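Side-chain contacts in PelD (Pseudomonas aeruginosa, PDB 4EU0), which binds the second messenger cyclic di-GMP and acts as an effector in pellicle formation: residues F190-A195 with R203-S208; I248-R253 with L263-R268; Q169-S174 with Y270-G275; A22-L27 with D148-D153; T30-L35 with A119-E124. One frame throughout, in Å; residues are numbered along the deposited sequence.

Overall arrangement
From the N terminus, helix 2-16 leads to the contacts of the GAF domain. Contact 4 joins the short helix 23-26 to the end of helix 133-150 and closes the longest loop, about 120 residues. Contact 5 lies within that loop and seats helix 28-39 on strand 117-123. The chain then enters the GGDEF domain. Contact 3 spans this domain, tying helix 162-181 to strand 265-272. Contacts 1 and 2 both fall within its loop, one after the other, and place helices 198-207 and 236-253 on neighbouring strands of one sheet. None of the loops cross. Contacts 3 and 4, in different domains, touch through the salt bridge between Arg173 and Asp148.

Contact 1. Residues F190-A195 with R203-S208; sequences FELTDA and RLLEGS
Leu205 O is gripped by three donors. Ser208 OG lies 2.6 Å from Leu205 O and Ser208 N lies 3.1 Å from the same Leu205 O, while Gln215 NE2 supplies the third bond. The hydroxyl is tilted 17° from the carbonyl plane. The bonds secure the backbone around Leu205 and Ser208, in the region of helix 198-207, which packs on the four-stranded antiparallel sheet of the PelD GGDEF domain. Across the contact everything is apolar and buried. The side chain of Leu205 points at strand 185-192 and uses both of its methyls on Phe190. CD1 takes the root of the aromatic side chain, with Leu205 CD1 3.8 Å from Phe190 CB. CD2 sits over the ring. Phe190 CG is anti to the carbonyl carbon, and chi2 of -86° then turns one ring face to Leu205. Leu192, two residues along and on the same side of the strand, adds a looser touch, its CD2 lying 4.4 Å from Leu205 CD1. Leu246 of helix 236-253 also packs on Phe190, so two helices share this face of the sheet. Ser208 O accepts a bond from Arg245 NH2. Arg245 is a cyclic di-GMP-binding residue, so Ser208 probably helps to position a residue of that site. Leu205 CD2 makes a CH-pi contact with the Phe190 ring, 4.1 Å from its centroid and only 7° off the normal.

Contact 2. Residues I248-R253 with L263-R268; sequences ILFAER and LGVRIR
Phe250 reaches from helix 236-253 toward Leu263 and Val265, and all three are buried. The tight part is Phe250 with Leu263. Leu263 CD1 comes to the edge of the phenyl ring, in its plane. It lies 3.8 Å from Phe250 CD1 and 4.2 Å from Phe250 CE1, so the methyl sits beside the CD1-CE1 bond. Leu263 CG stands anti to the carbonyl carbon (chi1 -61°), and with chi2 at 154° this places CD1 at the ring. Val265 is the looser neighbour: its CG2 approaches the ring obliquely, 4.4 Å from Phe250 CE1. Val201 of helix 198-207 touches both Phe250 and Val265 and helps to close the core. The outer side differs in kind. Ile248, Glu252 and Arg253 lie on the exposed part of the helix, where Arg253 NH2 forms a salt bridge with Glu200 OE1. On the strand, Arg266 is exposed and packs on Glu191, while its neighbour Val265 is buried. A loop leads from the helix to Leu263, just ahead of the edge strand 265-272. This is helix-on-sheet packing of the GGDEF domain, made by the same helix that brings Arg245 to cyclic di-GMP.

Contact 3. Residues Q169-S174 with Y270-G275; sequences QYLKRS and YELDAG
The van der Waals contacts centre on one methyl of Leu272. Leu272 CD2 lies 3.7 Å from Ser174 CB and 3.7 Å from Ser174 C, so it presses on both the side chain and the backbone of the helix. Leu171, one turn earlier, brings its CD1 to 4.4 Å from Leu272 CD2. The other methyl, Leu272 CD1, sits at the edge of the Tyr270 ring, in its plane. Leu171, Ser174 and Leu272, all buried, seat helix 162-181 against the outermost strand, 265-272, of the antiparallel sheet in the GGDEF domain. Leu230 and Ala185, of strands 225-231 and 185-192 in the same sheet, also touch Ser174. The polar interactions do not join the two segments. Arg173 NE forms a salt bridge with Asp148 OD2 of helix 133-150, linking this helix to the GAF domain. After Leu272, Asp273 makes an Asx turn: Gly275 N donates to Asp273 OD1 at 2.8 Å, with an N-H...O angle of 147°. The donor meets the carboxylate on its anti side, 23° out of plane.

Contact 4. Residues A22-L27 with D148-D153; sequences APLDAL and DLLQSD
The first torsions of Leu24 and Leu150 bring their CD1 methyls together. In Leu24 CG is anti to the backbone N (chi1 -177°), and in Leu150 it is anti to the carbonyl carbon (chi1 -61°). Their side chains then pass at a slant, with Leu24 CD1 3.8 Å from Leu150 CD1. This joins two helical parts of the GAF domain: the short helix 23-26 and the C-terminal part of helix 133-150. The backbones are close, with the CA atoms of Pro23 and Leu150 6.0 Å apart. Leu150 points toward the short helix and divides its methyls between two residues. CD1 goes to Leu24. CD2 goes to Pro23, where Leu150 CD2 is 3.8 Å from Pro23 CB. The proline ring also lies alongside the backbone, its CG 4.0 Å from Leu150 O. Behind these residues, strand 117-123 supplies Ala119 against Leu24 and Leu118 against Leu150. On another side, Leu27 packs on leucines of helix 2-16. The contact opens to solvent at Asp153. There CG stands between the backbone N and the carbonyl carbon (chi1 64°), which brings the carboxylate over to the proline. That touch is van der Waals contact: Asp153 OD2 is 3.9 Å from Pro23 CD and 4.0 Å from Pro23 CG.

Contact 5. Residues T30-L35 with A119-E124; sequences TVLALL and ALLAVE
Helix 28-39 runs over strand 117-123, and the backbones come nearest at Leu32 and Leu121, whose CA atoms are 7.8 Å apart. The strand is the central one of the five-stranded antiparallel sheet of the GAF domain, with the strand order 2-1-5-4-3 of that fold. Leu121 carries the strand side of the contact alone. It points at the helix and meets two leucines one turn apart. CG anti to the backbone N (chi1 171°) puts its CD1 near both Leu32 and Leu35 and its CD2 near Leu35. CD1 is met by Leu32, which crosses it at about a right angle, with Leu32 CD1 3.8 Å from Leu121 CD1. Leu32 itself does not aim at the strand, but with CG anti to the backbone N (chi1 179°) its end bends closer. Leu35 approaches in another way, tip to tip with Leu121, and also reaches Leu121 CD1 with its CD1 at 4.2 Å. All three leucines are buried. Val31 extends the same apolar layer onto Leu46 and Leu110 of the two adjoining strands. Thr30 and Leu34 pack instead on helix 2-16, so helix 28-39 lies between that helix and the sheet. Leu121 CD2 settles against Leu35, 4.0 Å from Leu35 CB and 4.1 Å from each of Leu35 CD1 and CD2.

Contact 1. Residues F190-A195 with R203-S208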
# COMPACT_ATOMS: atom_id res chain seq x y z
N PHE A 190 5.97 16.95 -9.48
CA PHE A 190 7.04 17.79 -10.00
C PHE A 190 6.68 18.20 -11.41
O PHE A 190 6.67 17.37 -12.32
CB PHE A 190 8.39 17.06 -9.95
CG PHE A 190 8.81 16.63 -8.58
CD1 PHE A 190 9.49 17.51 -7.75
CD2 PHE A 190 8.54 15.35 -8.11
CE1 PHE A 190 9.88 17.14 -6.46
CE2 PHE A 190 8.94 14.95 -6.82
CZ PHE A 190 9.61 15.84 -6.00
N GLU A 191 6.34 19.48 -11.59
CA GLU A 191 5.99 19.99 -12.89
C GLU A 191 7.23 20.60 -13.52
O GLU A 191 7.87 21.47 -12.94
CB GLU A 191 4.88 21.04 -12.78
CG GLU A 191 4.42 21.58 -14.13
CD GLU A 191 3.49 22.77 -14.02
OE1 GLU A 191 3.30 23.31 -12.91
OE2 GLU A 191 2.94 23.17 -15.08
N LEU A 192 7.59 20.11 -14.70
CA LEU A 192 8.85 20.50 -15.32
C LEU A 192 8.58 21.53 -16.41
O LEU A 192 8.16 21.18 -17.52
CB LEU A 192 9.60 19.27 -15.84
CG LEU A 192 9.67 18.09 -14.85
CD1 LEU A 192 10.52 16.95 -15.42
CD2 LEU A 192 10.19 18.51 -13.49
N THR A 193 8.83 22.79 -16.09
CA THR A 193 8.38 23.91 -16.91
C THR A 193 9.41 24.38 -17.93
O THR A 193 9.09 25.20 -18.79
CB THR A 193 7.95 25.11 -16.03
OG1 THR A 193 9.10 25.65 -15.36
CG2 THR A 193 6.93 24.67 -15.00
N ASP A 194 10.64 23.90 -17.81
CA ASP A 194 11.71 24.29 -18.74
C ASP A 194 12.08 23.07 -19.56
O ASP A 194 12.71 22.14 -19.04
CB ASP A 194 12.93 24.81 -17.97
CG ASP A 194 13.99 25.44 -18.88
OD1 ASP A 194 14.24 24.96 -20.02
OD2 ASP A 194 14.60 26.43 -18.44
N ALA A 195 11.71 23.09 -20.85
CA ALA A 195 11.89 21.96 -21.76
C ALA A 195 13.34 21.62 -22.10
O ALA A 195 13.62 20.54 -22.65
CB ALA A 195 11.09 22.18 -23.05
N ARG A 203 14.63 12.09 -15.52
CA ARG A 203 15.43 10.88 -15.37
C ARG A 203 16.05 10.80 -13.98
O ARG A 203 16.14 9.71 -13.40
CB ARG A 203 16.50 10.79 -16.45
CG ARG A 203 15.94 10.41 -17.80
CD ARG A 203 16.98 10.56 -18.88
NE ARG A 203 16.48 10.07 -20.17
CZ ARG A 203 16.54 8.81 -20.57
NH1 ARG A 203 17.09 7.87 -19.80
NH2 ARG A 203 16.05 8.47 -21.76
N LEU A 204 16.48 11.95 -13.45
CA LEU A 204 17.04 11.98 -12.10
C LEU A 204 15.95 11.65 -11.07
O LEU A 204 16.18 10.89 -10.14
CB LEU A 204 17.72 13.33 -11.82
CG LEU A 204 18.59 13.39 -10.56
CD1 LEU A 204 19.86 12.57 -10.72
CD2 LEU A 204 18.94 14.84 -10.21
N LEU A 205 14.77 12.22 -11.25
CA LEU A 205 13.65 11.93 -10.35
C LEU A 205 13.27 10.44 -10.42
O LEU A 205 13.07 9.80 -9.38
CB LEU A 205 12.46 12.84 -10.67
CG LEU A 205 12.61 14.31 -10.28
CD1 LEU A 205 11.50 15.12 -10.94
CD2 LEU A 205 12.59 14.49 -8.74
N GLU A 206 13.21 9.88 -11.63
CA GLU A 206 12.94 8.45 -11.78
C GLU A 206 13.96 7.59 -11.04
O GLU A 206 13.59 6.63 -10.37
CB GLU A 206 12.90 8.04 -13.25
CG GLU A 206 11.73 8.65 -14.03
CD GLU A 206 11.81 8.31 -15.51
OE1 GLU A 206 12.19 7.16 -15.84
OE2 GLU A 206 11.50 9.19 -16.34
N GLY A 207 15.24 7.95 -11.14
CA GLY A 207 16.30 7.15 -10.53
C GLY A 207 16.31 7.21 -9.01
O GLY A 207 16.90 6.35 -8.36
N SER A 208 15.63 8.22 -8.45
CA SER A 208 15.61 8.45 -7.00
C SER A 208 14.62 7.54 -6.27
O SER A 208 14.61 7.50 -5.03
CB SER A 208 15.23 9.91 -6.71
OG SER A 208 13.85 10.13 -6.88

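Contact 2. Residues I248-R253 with L263-R268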
# COMPACT_ATOMS: atom_id res chain seq x y z
N ILE A 248 20.05 17.15 -2.61
CA ILE A 248 21.46 16.74 -2.59
C ILE A 248 21.79 16.04 -3.91
O ILE A 248 22.83 16.31 -4.51
CB ILE A 248 21.78 15.83 -1.38
CG1 ILE A 248 21.73 16.64 -0.08
CG2 ILE A 248 23.16 15.15 -1.54
CD1 ILE A 248 21.69 15.79 1.18
N LEU A 249 20.88 15.18 -4.35
CA LEU A 249 21.02 14.45 -5.61
C LEU A 249 21.05 15.42 -6.80
O LEU A 249 21.90 15.29 -7.68
CB LEU A 249 19.88 13.43 -5.74
CG LEU A 249 19.70 12.58 -6.99
CD1 LEU A 249 20.86 11.65 -7.23
CD2 LEU A 249 18.42 11.78 -6.82
N PHE A 250 20.12 16.37 -6.83
CA PHE A 250 20.09 17.41 -7.87
C PHE A 250 21.35 18.26 -7.88
O PHE A 250 21.82 18.66 -8.95
CB PHE A 250 18.89 18.33 -7.67
CG PHE A 250 17.64 17.88 -8.37
CD1 PHE A 250 17.25 18.48 -9.56
CD2 PHE A 250 16.86 16.86 -7.84
CE1 PHE A 250 16.07 18.08 -10.20
CE2 PHE A 250 15.69 16.45 -8.47
CZ PHE A 250 15.29 17.06 -9.66
N ALA A 251 21.88 18.57 -6.69
CA ALA A 251 23.12 19.34 -6.61
C ALA A 251 24.28 18.56 -7.22
O ALA A 251 25.11 19.14 -7.91
CB ALA A 251 23.45 19.73 -5.16
N GLU A 252 24.33 17.25 -6.97
CA GLU A 252 25.36 16.40 -7.55
C GLU A 252 25.22 16.34 -9.08
O GLU A 252 26.21 16.42 -9.81
CB GLU A 252 25.30 14.99 -6.97
CG GLU A 252 25.84 14.88 -5.54
CD GLU A 252 25.79 13.46 -4.98
OE1 GLU A 252 25.43 12.51 -5.73
OE2 GLU A 252 26.13 13.29 -3.79
N ARG A 253 23.98 16.20 -9.54
CA ARG A 253 23.73 16.00 -10.97
C ARG A 253 23.92 17.26 -11.81
O ARG A 253 24.54 17.20 -12.87
CB ARG A 253 22.32 15.44 -11.18
CG ARG A 253 21.87 15.35 -12.63
CD ARG A 253 22.73 14.39 -13.45
NE ARG A 253 22.26 14.41 -14.83
CZ ARG A 253 22.58 15.33 -15.73
NH1 ARG A 253 23.42 16.32 -15.43
NH2 ARG A 253 22.06 15.24 -16.94
N LEU A 263 15.95 25.00 -12.61
CA LEU A 263 15.88 24.06 -13.74
C LEU A 263 14.44 23.95 -14.26
O LEU A 263 14.13 23.10 -15.11
CB LEU A 263 16.38 22.67 -13.30
CG LEU A 263 17.82 22.55 -12.81
CD1 LEU A 263 17.98 21.37 -11.87
CD2 LEU A 263 18.77 22.41 -14.00
N GLY A 264 13.56 24.79 -13.73
CA GLY A 264 12.16 24.79 -14.15
C GLY A 264 11.22 23.89 -13.36
O GLY A 264 10.07 23.71 -13.74
N VAL A 265 11.70 23.32 -12.25
CA VAL A 265 10.87 22.41 -11.47
C VAL A 265 9.94 23.21 -10.57
O VAL A 265 10.40 24.01 -9.75
CB VAL A 265 11.72 21.41 -10.64
CG1 VAL A 265 10.83 20.42 -9.91
CG2 VAL A 265 12.72 20.65 -11.53
N ARG A 266 8.63 23.01 -10.74
CA ARG A 266 7.61 23.55 -9.83
C ARG A 266 7.14 22.41 -8.93
O ARG A 266 6.64 21.40 -9.43
CB ARG A 266 6.41 24.10 -10.62
CG ARG A 266 6.62 25.46 -11.26
CD ARG A 266 5.32 26.28 -11.24
NE ARG A 266 4.72 26.27 -9.90
CZ ARG A 266 4.62 27.32 -9.09
NH1 ARG A 266 5.05 28.51 -9.47
NH2 ARG A 266 4.06 27.17 -7.90
N ILE A 267 7.35 22.53 -7.62
CA ILE A 267 6.97 21.48 -6.67
C ILE A 267 5.59 21.74 -6.07
O ILE A 267 5.32 22.83 -5.58
CB ILE A 267 7.98 21.38 -5.49
CG1 ILE A 267 9.41 21.18 -6.00
CG2 ILE A 267 7.59 20.25 -4.52
CD1 ILE A 267 10.47 21.65 -4.99
N ARG A 268 4.73 20.73 -6.13
CA ARG A 268 3.41 20.79 -5.53
C ARG A 268 3.28 19.57 -4.64
O ARG A 268 3.63 18.47 -5.05
CB ARG A 268 2.33 20.78 -6.62
CG ARG A 268 2.35 21.98 -7.58
CD ARG A 268 1.92 21.55 -9.00
NE ARG A 268 1.97 22.62 -10.00
CZ ARG A 268 1.26 23.75 -9.91
NH1 ARG A 268 0.49 23.95 -8.86
NH2 ARG A 268 1.34 24.68 -10.86

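Contact 3. Residues Q169-S174 with Y270-G275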
# COMPACT_ATOMS: atom_id res chain seq x y z
N GLN A 169 -3.29 1.50 -7.48
CA GLN A 169 -3.48 0.65 -6.32
C GLN A 169 -2.86 1.23 -5.04
O GLN A 169 -3.54 1.33 -4.03
CB GLN A 169 -2.94 -0.76 -6.57
CG GLN A 169 -3.15 -1.70 -5.38
CD GLN A 169 -2.43 -3.03 -5.53
OE1 GLN A 169 -3.03 -4.09 -5.32
NE2 GLN A 169 -1.15 -2.98 -5.90
N TYR A 170 -1.58 1.61 -5.10
CA TYR A 170 -0.90 2.16 -3.94
C TYR A 170 -1.56 3.45 -3.43
O TYR A 170 -1.68 3.64 -2.23
CB TYR A 170 0.59 2.40 -4.26
CG TYR A 170 1.49 1.17 -4.24
CD1 TYR A 170 2.77 1.25 -3.67
CD2 TYR A 170 1.10 -0.04 -4.81
CE1 TYR A 170 3.64 0.14 -3.66
CE2 TYR A 170 1.97 -1.16 -4.80
CZ TYR A 170 3.23 -1.05 -4.23
OH TYR A 170 4.08 -2.13 -4.21
N LEU A 171 -1.98 4.31 -4.35
CA LEU A 171 -2.68 5.54 -3.97
C LEU A 171 -3.98 5.22 -3.23
O LEU A 171 -4.26 5.82 -2.19
CB LEU A 171 -2.95 6.42 -5.19
CG LEU A 171 -3.74 7.71 -4.94
CD1 LEU A 171 -3.05 8.63 -3.94
CD2 LEU A 171 -3.94 8.42 -6.28
N LYS A 172 -4.76 4.28 -3.75
CA LYS A 172 -6.03 3.95 -3.08
C LYS A 172 -5.76 3.37 -1.71
O LYS A 172 -6.42 3.73 -0.74
CB LYS A 172 -6.87 2.98 -3.91
CG LYS A 172 -8.27 2.82 -3.34
CD LYS A 172 -9.15 1.92 -4.20
CE LYS A 172 -10.55 1.87 -3.62
NZ LYS A 172 -11.50 1.10 -4.48
N ARG A 173 -4.77 2.49 -1.61
CA ARG A 173 -4.41 1.94 -0.31
C ARG A 173 -3.98 3.04 0.66
O ARG A 173 -4.38 3.05 1.82
CB ARG A 173 -3.31 0.90 -0.44
CG ARG A 173 -2.89 0.30 0.90
CD ARG A 173 -4.07 -0.30 1.70
NE ARG A 173 -4.70 -1.41 0.97
CZ ARG A 173 -5.80 -2.05 1.36
NH1 ARG A 173 -6.28 -3.04 0.60
NH2 ARG A 173 -6.44 -1.69 2.47
N SER A 174 -3.18 3.99 0.18
CA SER A 174 -2.80 5.11 1.03
C SER A 174 -3.98 5.99 1.46
O SER A 174 -3.98 6.51 2.58
CB SER A 174 -1.70 5.95 0.37
OG SER A 174 -0.45 5.28 0.42
N TYR A 270 0.90 17.33 -1.71
CA TYR A 270 -0.41 17.04 -1.13
C TYR A 270 -0.24 16.00 -0.03
O TYR A 270 0.15 14.87 -0.29
CB TYR A 270 -1.36 16.52 -2.22
CG TYR A 270 -2.76 16.23 -1.74
CD1 TYR A 270 -3.76 17.20 -1.80
CD2 TYR A 270 -3.08 14.98 -1.22
CE1 TYR A 270 -5.04 16.93 -1.37
CE2 TYR A 270 -4.37 14.69 -0.78
CZ TYR A 270 -5.34 15.68 -0.85
OH TYR A 270 -6.62 15.41 -0.41
N GLU A 271 -0.53 16.39 1.21
CA GLU A 271 -0.44 15.45 2.33
C GLU A 271 -1.77 14.75 2.51
O GLU A 271 -2.81 15.41 2.68
CB GLU A 271 -0.04 16.16 3.63
CG GLU A 271 1.44 16.52 3.72
CD GLU A 271 1.86 16.89 5.14
OE1 GLU A 271 1.06 16.65 6.07
OE2 GLU A 271 2.99 17.39 5.33
N LEU A 272 -1.76 13.42 2.47
CA LEU A 272 -2.98 12.64 2.61
C LEU A 272 -3.42 12.70 4.06
O LEU A 272 -2.60 12.52 4.97
CB LEU A 272 -2.77 11.19 2.16
CG LEU A 272 -2.82 10.89 0.66
CD1 LEU A 272 -1.61 11.44 -0.11
CD2 LEU A 272 -2.93 9.39 0.42
N ASP A 273 -4.70 12.97 4.29
CA ASP A 273 -5.19 13.14 5.66
C ASP A 273 -6.71 13.02 5.72
O ASP A 273 -7.42 13.56 4.87
CB ASP A 273 -4.70 14.47 6.25
CG ASP A 273 -4.84 14.51 7.77
OD1 ASP A 273 -5.93 14.85 8.27
OD2 ASP A 273 -3.84 14.23 8.47
N ALA A 274 -7.18 12.32 6.76
CA ALA A 274 -8.61 12.12 7.01
C ALA A 274 -9.33 13.42 7.37
O ALA A 274 -10.56 13.44 7.48
CB ALA A 274 -8.80 11.08 8.10
N GLY A 275 -8.57 14.49 7.54
CA GLY A 275 -9.12 15.83 7.75
C GLY A 275 -9.43 16.56 6.45
O GLY A 275 -10.43 17.28 6.37

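Contact 4. Residues A22-L27 with D148-D153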
# COMPACT_ATOMS: atom_id res chain seq x y z
N ALA A 22 0.73 -20.08 -7.39
CA ALA A 22 -0.25 -19.18 -6.81
C ALA A 22 0.33 -18.50 -5.56
O ALA A 22 0.74 -19.18 -4.62
CB ALA A 22 -1.53 -19.94 -6.48
N PRO A 23 0.36 -17.15 -5.56
CA PRO A 23 1.04 -16.33 -4.55
C PRO A 23 0.63 -16.62 -3.11
O PRO A 23 1.50 -16.73 -2.23
CB PRO A 23 0.65 -14.90 -4.93
CG PRO A 23 0.37 -14.97 -6.38
CD PRO A 23 -0.27 -16.30 -6.59
N LEU A 24 -0.67 -16.75 -2.86
CA LEU A 24 -1.17 -16.99 -1.50
C LEU A 24 -0.68 -18.33 -0.94
O LEU A 24 -0.39 -18.44 0.25
CB LEU A 24 -2.70 -16.88 -1.45
CG LEU A 24 -3.43 -17.04 -0.11
CD1 LEU A 24 -2.94 -16.05 0.95
CD2 LEU A 24 -4.93 -16.92 -0.30
N ASP A 25 -0.58 -19.34 -1.81
CA ASP A 25 -0.07 -20.67 -1.45
C ASP A 25 1.41 -20.66 -1.11
O ASP A 25 1.82 -21.17 -0.06
CB ASP A 25 -0.33 -21.67 -2.58
CG ASP A 25 -1.80 -22.01 -2.74
OD1 ASP A 25 -2.51 -22.10 -1.72
OD2 ASP A 25 -2.23 -22.21 -3.90
N ALA A 26 2.22 -20.09 -2.01
CA ALA A 26 3.68 -20.10 -1.89
C ALA A 26 4.21 -19.28 -0.71
O ALA A 26 5.27 -19.59 -0.16
CB ALA A 26 4.31 -19.62 -3.19
N LEU A 27 3.49 -18.23 -0.33
CA LEU A 27 3.96 -17.33 0.72
C LEU A 27 3.09 -17.34 1.98
O LEU A 27 3.27 -16.50 2.86
CB LEU A 27 4.14 -15.92 0.16
CG LEU A 27 5.53 -15.77 -0.48
CD1 LEU A 27 5.46 -15.09 -1.82
CD2 LEU A 27 6.48 -15.05 0.46
N ASP A 148 -3.10 -6.59 -1.14
CA ASP A 148 -2.76 -5.84 -2.35
C ASP A 148 -1.58 -6.45 -3.08
O ASP A 148 -1.58 -6.55 -4.31
CB ASP A 148 -2.37 -4.39 -2.02
CG ASP A 148 -3.53 -3.58 -1.52
OD1 ASP A 148 -4.69 -4.05 -1.62
OD2 ASP A 148 -3.27 -2.45 -1.04
N LEU A 149 -0.57 -6.84 -2.31
CA LEU A 149 0.65 -7.41 -2.85
C LEU A 149 0.41 -8.72 -3.61
O LEU A 149 1.08 -9.01 -4.60
CB LEU A 149 1.69 -7.57 -1.73
CG LEU A 149 2.35 -6.28 -1.23
CD1 LEU A 149 3.28 -6.56 -0.06
CD2 LEU A 149 3.11 -5.56 -2.34
N LEU A 150 -0.58 -9.49 -3.15
CA LEU A 150 -0.93 -10.76 -3.78
C LEU A 150 -1.63 -10.59 -5.14
O LEU A 150 -1.64 -11.51 -5.96
CB LEU A 150 -1.79 -11.60 -2.84
CG LEU A 150 -1.16 -12.00 -1.50
CD1 LEU A 150 -2.20 -12.61 -0.58
CD2 LEU A 150 0.01 -12.96 -1.70
N GLN A 151 -2.18 -9.40 -5.38
CA GLN A 151 -2.96 -9.14 -6.60
C GLN A 151 -2.15 -8.80 -7.85
O GLN A 151 -2.72 -8.47 -8.90
CB GLN A 151 -4.02 -8.06 -6.35
CG GLN A 151 -5.19 -8.50 -5.47
CD GLN A 151 -6.10 -9.54 -6.12
OE1 GLN A 151 -5.68 -10.30 -6.98
NE2 GLN A 151 -7.36 -9.57 -5.69
N SER A 152 -0.82 -8.89 -7.76
CA SER A 152 0.05 -8.60 -8.92
C SER A 152 -0.09 -9.60 -10.08
O SER A 152 0.33 -9.31 -11.21
CB SER A 152 1.51 -8.45 -8.47
OG SER A 152 2.06 -9.71 -8.13
N ASP A 153 -0.68 -10.76 -9.81
CA ASP A 153 -0.95 -11.75 -10.86
C ASP A 153 -2.19 -11.41 -11.71
O ASP A 153 -2.63 -12.23 -12.52
CB ASP A 153 -1.08 -13.16 -10.25
CG ASP A 153 -2.28 -13.29 -9.30
OD1 ASP A 153 -2.82 -12.27 -8.85
OD2 ASP A 153 -2.66 -14.45 -9.01

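Contact 5. Residues T30-L35 with A119-E124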
# COMPACT_ATOMS: atom_id res chain seq x y z
N THR A 30 4.96 -17.24 5.25
CA THR A 30 5.53 -15.91 5.44
C THR A 30 4.46 -14.91 5.85
O THR A 30 4.69 -14.08 6.74
CB THR A 30 6.26 -15.44 4.16
OG1 THR A 30 7.38 -16.30 3.91
CG2 THR A 30 6.74 -14.00 4.29
N VAL A 31 3.30 -14.98 5.20
CA VAL A 31 2.18 -14.08 5.51
C VAL A 31 1.74 -14.28 6.96
O VAL A 31 1.64 -13.33 7.72
CB VAL A 31 0.98 -14.27 4.54
CG1 VAL A 31 -0.23 -13.46 5.00
CG2 VAL A 31 1.37 -13.88 3.11
N LEU A 32 1.51 -15.54 7.33
CA LEU A 32 1.16 -15.87 8.71
C LEU A 32 2.22 -15.42 9.72
O LEU A 32 1.89 -14.86 10.76
CB LEU A 32 0.87 -17.36 8.84
CG LEU A 32 0.51 -17.85 10.25
CD1 LEU A 32 -0.75 -17.17 10.76
CD2 LEU A 32 0.34 -19.34 10.23
N ALA A 33 3.49 -15.67 9.40
CA ALA A 33 4.61 -15.26 10.26
C ALA A 33 4.61 -13.76 10.51
O ALA A 33 4.78 -13.31 11.64
CB ALA A 33 5.94 -15.71 9.67
N LEU A 34 4.41 -12.99 9.44
CA LEU A 34 4.32 -11.53 9.52
C LEU A 34 3.17 -11.10 10.43
O LEU A 34 3.36 -10.27 11.33
CB LEU A 34 4.16 -10.91 8.13
CG LEU A 34 5.39 -10.71 7.25
CD1 LEU A 34 4.96 -10.09 5.92
CD2 LEU A 34 6.43 -9.83 7.93
N LEU A 35 1.99 -11.66 10.20
CA LEU A 35 0.82 -11.37 11.03
C LEU A 35 1.05 -11.78 12.48
O LEU A 35 0.64 -11.07 13.40
CB LEU A 35 -0.44 -12.04 10.45
CG LEU A 35 -1.00 -11.38 9.18
CD1 LEU A 35 -1.84 -12.36 8.39
CD2 LEU A 35 -1.81 -10.13 9.53
N ALA A 119 -8.24 -13.86 1.75
CA ALA A 119 -7.82 -14.79 2.80
C ALA A 119 -8.35 -14.37 4.16
O ALA A 119 -8.82 -13.25 4.34
CB ALA A 119 -6.29 -14.88 2.83
N LEU A 120 -8.24 -15.28 5.12
CA LEU A 120 -8.71 -15.04 6.47
C LEU A 120 -7.63 -15.43 7.48
O LEU A 120 -7.07 -16.52 7.39
CB LEU A 120 -9.99 -15.86 6.69
CG LEU A 120 -10.72 -15.94 8.03
CD1 LEU A 120 -12.10 -16.54 7.82
CD2 LEU A 120 -9.95 -16.80 8.99
N LEU A 121 -7.33 -14.54 8.41
CA LEU A 121 -6.51 -14.88 9.58
C LEU A 121 -7.45 -15.19 10.74
O LEU A 121 -8.23 -14.32 11.15
CB LEU A 121 -5.57 -13.72 9.97
CG LEU A 121 -4.80 -13.85 11.29
CD1 LEU A 121 -3.69 -14.88 11.18
CD2 LEU A 121 -4.23 -12.51 11.74
N ALA A 122 -7.39 -16.42 11.25
CA ALA A 122 -8.20 -16.83 12.40
C ALA A 122 -7.29 -17.04 13.60
O ALA A 122 -6.39 -17.88 13.57
CB ALA A 122 -8.97 -18.12 12.09
N VAL A 123 -7.50 -16.25 14.64
CA VAL A 123 -6.63 -16.31 15.82
C VAL A 123 -7.35 -16.98 16.98
O VAL A 123 -8.39 -16.51 17.43
CB VAL A 123 -6.15 -14.91 16.25
CG1 VAL A 123 -5.26 -15.02 17.49
CG2 VAL A 123 -5.40 -14.21 15.11
N GLU A 124 -6.79 -18.10 17.44
CA GLU A 124 -7.32 -18.82 18.59
C GLU A 124 -6.73 -18.31 19.91
O GLU A 124 -7.42 -18.29 20.93
CB GLU A 124 -7.15 -20.34 18.46
CG GLU A 124 -6.18 -20.81 17.38
CD GLU A 124 -6.85 -21.11 16.04
OE1 GLU A 124 -8.09 -20.91 15.92
OE2 GLU A 124 -6.14 -21.56 15.10